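Local atomic coordinates of nicotinate-nucleotide pyrophosphorylase (Francisella tularensis subsp. tularensis, PDB entry 3TQV), a protein that probably catalyses the decarboxylating transfer of the phosphoribosyl group from 5-phospho-alpha-D-ribose 1-diphosphate to quinolinate, giving nicotinate ribonucleotide for NAD(+) biosynthesis. Residues Gln61-Glu66 with Leu111-Met116; Gly183-Ala188 with Leu211-Ala216. All blocks are in the same frame, centred on the assembly; numbering follows the deposited sequence.

Contact 1. Residues Gln61-Glu66 with Leu111-Met116; sequences QDFANE and LNFIQM
Q61 O accepts the backbone hydrogen bond of N65 N at 2.8 Å, closing the first turn of the helix from which F63 and A64 touch residues 111-116. Q61 N, hydrogen-bonded to D83 OD1, is the atom of Q61 that I114 CD1 approaches, at 4.4 Å. The segments run antiparallel: their axes make an angle of 175° and come within 8.8 Å, with F63 and F113 at the nearest pair of CA atoms.

Those two phenylalanines carry most of the contact. Their ring planes are near parallel (12°) but slid so far, with centroids 4.8 Å apart, that the rings barely overlap. The rings approach at one border, where F63 CD1 meets F113 CE2 at 3.5 Å. A CH-pi contact complements it: F63 CB sits over one face of the F113 ring, 4.2 Å from its centroid. F63 CG stands beside its own backbone N and anti to its carbonyl carbon (chi1 -64°), which carries the ring beyond CB to the border of F113 instead of over its centre. Alongside this pair a smaller aliphatic contact brings A64 CB to 4.1 Å from I114 CD1; the delta methyl of I114 reaches A64 although the I114 CB does not point straight at it.

All four of these side chains are buried. The contact thus packs helix 61-71 antiparallel on the long helix 100-130 within the N-terminal domain, away from the predicted substrate-binding residues of the chain. Helix 16-31 lies against the aromatic pair, through V19 on F63 and S26 on F113; W79 of strand 76-79 touches A64, L281 of strand 281-285 touches I114, and P146 of the second subunit packs on F113.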
# COMPACT_ATOMS: atom_id res chain seq x y z
N GLN B 61 5.12 -15.36 -4.14
CA GLN B 61 5.54 -16.72 -3.78
C GLN B 61 6.35 -16.80 -2.48
O GLN B 61 5.93 -17.46 -1.53
CB GLN B 61 6.35 -17.36 -4.91
CG GLN B 61 5.48 -18.10 -5.93
CD GLN B 61 6.29 -18.83 -6.99
OE1 GLN B 61 6.19 -20.04 -7.14
NE2 GLN B 61 7.10 -18.09 -7.73
N ASP B 62 7.49 -16.11 -2.46
CA ASP B 62 8.38 -16.09 -1.28
C ASP B 62 7.69 -15.77 0.04
O ASP B 62 7.96 -16.41 1.05
CB ASP B 62 9.53 -15.10 -1.47
CG ASP B 62 10.48 -15.53 -2.54
OD1 ASP B 62 10.51 -16.74 -2.84
OD2 ASP B 62 11.20 -14.66 -3.07
N PHE B 63 6.84 -14.75 0.04
CA PHE B 63 6.10 -14.39 1.25
C PHE B 63 5.12 -15.48 1.67
O PHE B 63 5.17 -15.98 2.80
CB PHE B 63 5.38 -13.04 1.08
CG PHE B 63 6.32 -11.88 0.89
CD1 PHE B 63 6.77 -11.16 1.98
CD2 PHE B 63 6.76 -11.53 -0.37
CE1 PHE B 63 7.64 -10.11 1.83
CE2 PHE B 63 7.63 -10.46 -0.53
CZ PHE B 63 8.07 -9.75 0.58
N ALA B 64 4.22 -15.85 0.77
CA ALA B 64 3.28 -16.93 1.03
C ALA B 64 4.02 -18.12 1.61
O ALA B 64 3.65 -18.64 2.66
CB ALA B 64 2.58 -17.31 -0.23
N ASN B 65 5.07 -18.56 0.91
CA ASN B 65 5.93 -19.62 1.40
C ASN B 65 6.38 -19.37 2.84
O ASN B 65 6.42 -20.29 3.67
CB ASN B 65 7.16 -19.77 0.50
CG ASN B 65 6.84 -20.46 -0.83
OD1 ASN B 65 5.77 -21.03 -1.02
ND2 ASN B 65 7.80 -20.42 -1.75
N GLU B 66 6.74 -18.12 3.13
CA GLU B 66 7.31 -17.80 4.43
C GLU B 66 6.24 -17.81 5.50
O GLU B 66 6.50 -18.22 6.64
CB GLU B 66 8.09 -16.48 4.38
CG GLU B 66 8.78 -16.09 5.69
CD GLU B 66 9.59 -17.22 6.31
OE1 GLU B 66 9.91 -18.20 5.59
OE2 GLU B 66 9.90 -17.12 7.51
N LEU B 111 -2.88 -14.18 1.28
CA LEU B 111 -3.41 -13.49 0.13
C LEU B 111 -3.33 -11.96 0.22
O LEU B 111 -3.39 -11.27 -0.79
CB LEU B 111 -4.77 -14.04 -0.33
CG LEU B 111 -6.11 -13.99 0.38
CD1 LEU B 111 -7.01 -13.03 -0.36
CD2 LEU B 111 -6.70 -15.38 0.35
N ASN B 112 -3.10 -11.44 1.43
CA ASN B 112 -2.78 -10.02 1.56
C ASN B 112 -1.43 -9.66 0.95
O ASN B 112 -1.22 -8.53 0.52
CB ASN B 112 -2.83 -9.56 3.01
CG ASN B 112 -4.23 -9.23 3.46
OD1 ASN B 112 -4.49 -9.06 4.65
ND2 ASN B 112 -5.15 -9.15 2.51
N PHE B 113 -0.50 -10.61 0.93
CA PHE B 113 0.77 -10.36 0.25
C PHE B 113 0.68 -10.52 -1.26
O PHE B 113 1.24 -9.72 -2.02
CB PHE B 113 1.88 -11.24 0.81
CG PHE B 113 2.52 -10.69 2.05
CD1 PHE B 113 2.20 -11.18 3.30
CD2 PHE B 113 3.47 -9.69 1.96
CE1 PHE B 113 2.80 -10.71 4.42
CE2 PHE B 113 4.09 -9.20 3.10
CZ PHE B 113 3.75 -9.71 4.33
N ILE B 114 -0.03 -11.55 -1.72
CA ILE B 114 -0.17 -11.75 -3.15
C ILE B 114 -1.00 -10.61 -3.74
O ILE B 114 -0.61 -10.03 -4.75
CB ILE B 114 -0.80 -13.12 -3.50
CG1 ILE B 114 -0.25 -14.21 -2.59
CG2 ILE B 114 -0.52 -13.48 -4.93
CD1 ILE B 114 1.24 -14.19 -2.48
N GLN B 115 -2.13 -10.29 -3.11
CA GLN B 115 -3.00 -9.20 -3.56
C GLN B 115 -2.20 -7.98 -3.91
O GLN B 115 -2.40 -7.34 -4.94
CB GLN B 115 -3.89 -8.74 -2.43
CG GLN B 115 -5.14 -9.50 -2.22
CD GLN B 115 -5.83 -9.05 -0.98
OE1 GLN B 115 -5.37 -8.11 -0.30
NE2 GLN B 115 -6.93 -9.70 -0.65
N MSE B 116 -1.33 -7.64 -2.98
CA MSE B 116 -0.63 -6.38 -3.00
C MSE B 116 0.45 -6.40 -4.06
O MSE B 116 0.43 -5.59 -4.99
CB MSE B 116 -0.02 -6.14 -1.63
CG MSE B 116 0.57 -4.77 -1.48
SE MSE B 116 1.86 -4.76 -0.06
CE MSE B 116 2.74 -3.08 -0.50

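Contact 2. Residues Gly183-Ala188 with Leu211-Ala216; sequences GGIAKA and LNQAIA
Two successive helices of the TIM-barrel-related C-terminal domain meet here. Helix 185-195 precedes strand 200-205 and helix 208-216 follows it; the next strand, 221-225, lies beside 200-205 in the parallel sheet, so the two helices belong to consecutive strand-helix units. I185, the first residue after the N-cap glycine G184, reaches across to Q213 and A214, and the CA atoms of I185 and A214 are the nearest across the pair at 6.3 Å.

Both branches of I185 take part. CD1, at the end of the longer branch, lies against the base of the Q213 side chain, 3.6 Å from Q213 CB, and continues to the amide carbon, 3.7 Å from Q213 CD. The shorter branch meets backbone as well as side chain: I185 CG2 is 3.8 Å from A214 CA and 4.3 Å from A214 CB. With chi1 at -72°, CG1 stands beside the I185 backbone N while CG2 is anti to it; this directs CD1 to Q213, and CG2 mainly to A214, though CG2 also comes near Q213 CB. The I185 and Q213 side chains cross at about a right angle. A214 is also in contact with V222 of strand 221-225, which links the helix pair to the sheet.

I185 and A214 are buried, and Q213 closes the partly exposed border. With 164 Å² buried in total, I185 methyls against carbon atoms of Q213 and A214, and no polar bond found between the segments, the contact probably rests on close apolar fit and exclusion of water.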
# COMPACT_ATOMS: atom_id res chain seq x y z
N GLY B 183 26.34 26.08 -4.75
CA GLY B 183 26.48 26.45 -6.15
C GLY B 183 25.63 25.55 -7.01
O GLY B 183 25.02 24.61 -6.50
N GLY B 184 25.61 25.81 -8.31
CA GLY B 184 24.71 25.10 -9.22
C GLY B 184 25.13 23.71 -9.68
O GLY B 184 25.59 22.90 -8.89
N ILE B 185 24.98 23.45 -10.97
CA ILE B 185 25.10 22.11 -11.51
C ILE B 185 26.53 21.60 -11.65
O ILE B 185 26.87 20.54 -11.10
CB ILE B 185 24.36 21.97 -12.86
CG1 ILE B 185 22.85 21.99 -12.64
CG2 ILE B 185 24.74 20.69 -13.56
CD1 ILE B 185 22.07 22.41 -13.87
N ALA B 186 27.37 22.32 -12.39
CA ALA B 186 28.77 21.91 -12.55
C ALA B 186 29.43 21.64 -11.20
O ALA B 186 30.16 20.65 -11.05
CB ALA B 186 29.58 22.95 -13.34
N LYS B 187 29.17 22.50 -10.22
CA LYS B 187 29.74 22.31 -8.89
C LYS B 187 29.26 21.00 -8.33
O LYS B 187 30.06 20.13 -7.96
CB LYS B 187 29.36 23.46 -7.96
CG LYS B 187 30.12 24.76 -8.22
CD LYS B 187 29.70 25.87 -7.28
CE LYS B 187 30.39 27.19 -7.62
NZ LYS B 187 29.91 28.33 -6.78
N ALA B 188 27.94 20.85 -8.31
CA ALA B 188 27.27 19.70 -7.70
C ALA B 188 27.78 18.36 -8.20
O ALA B 188 28.17 17.49 -7.41
CB ALA B 188 25.77 19.81 -7.92
N LEU B 211 19.66 21.27 -18.79
CA LEU B 211 20.03 20.00 -19.39
C LEU B 211 21.42 20.09 -20.01
O LEU B 211 22.25 19.19 -19.85
CB LEU B 211 19.01 19.54 -20.44
CG LEU B 211 19.49 18.31 -21.23
CD1 LEU B 211 19.50 17.10 -20.32
CD2 LEU B 211 18.63 18.06 -22.46
N ASN B 212 21.65 21.19 -20.72
CA ASN B 212 22.95 21.44 -21.33
C ASN B 212 24.05 21.47 -20.28
O ASN B 212 25.12 20.88 -20.45
CB ASN B 212 22.91 22.71 -22.18
CG ASN B 212 22.06 22.54 -23.43
OD1 ASN B 212 21.91 21.43 -23.92
ND2 ASN B 212 21.49 23.63 -23.93
N GLN B 213 23.76 22.14 -19.17
CA GLN B 213 24.67 22.17 -18.04
C GLN B 213 25.05 20.75 -17.59
O GLN B 213 26.22 20.40 -17.48
CB GLN B 213 24.04 22.93 -16.88
CG GLN B 213 23.92 24.43 -17.11
CD GLN B 213 23.43 25.16 -15.87
OE1 GLN B 213 22.44 25.88 -15.92
NE2 GLN B 213 24.13 24.98 -14.77
N ALA B 214 24.03 19.95 -17.31
CA ALA B 214 24.25 18.63 -16.74
C ALA B 214 24.99 17.77 -17.73
O ALA B 214 25.82 16.94 -17.35
CB ALA B 214 22.93 18.01 -16.34
N ILE B 215 24.70 17.97 -19.01
CA ILE B 215 25.43 17.32 -20.09
C ILE B 215 26.88 17.81 -20.12
O ILE B 215 27.82 17.02 -20.25
CB ILE B 215 24.75 17.58 -21.45
CG1 ILE B 215 23.54 16.67 -21.61
CG2 ILE B 215 25.73 17.42 -22.62
CD1 ILE B 215 22.78 16.88 -22.88
N ALA B 216 27.04 19.13 -19.99
CA ALA B 216 28.36 19.75 -19.99
C ALA B 216 29.17 19.31 -18.79
O ALA B 216 30.39 19.25 -18.85
CB ALA B 216 28.23 21.27 -20.03

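In the fold
Contacts 1 and 2 follow one another along the chain and do not touch: their centres are 44 Å apart, their nearest atoms about 33 Å apart, and they lie on opposite sides of the chain's centre. Contact 1 belongs to the N-terminal domain, contact 2 to the C-terminal one. Contact 1 is away from the predicted substrate-binding residues of its own chain, although N112 and Q115 in its 111-116 segment pack on R142 and K143 of the second subunit, both predicted to bind substrate. In contact 2, the A214 side chain is about 9 Å from that of E204, and the I185 side chain about 10 Å from that of K175, two further predicted substrate residues.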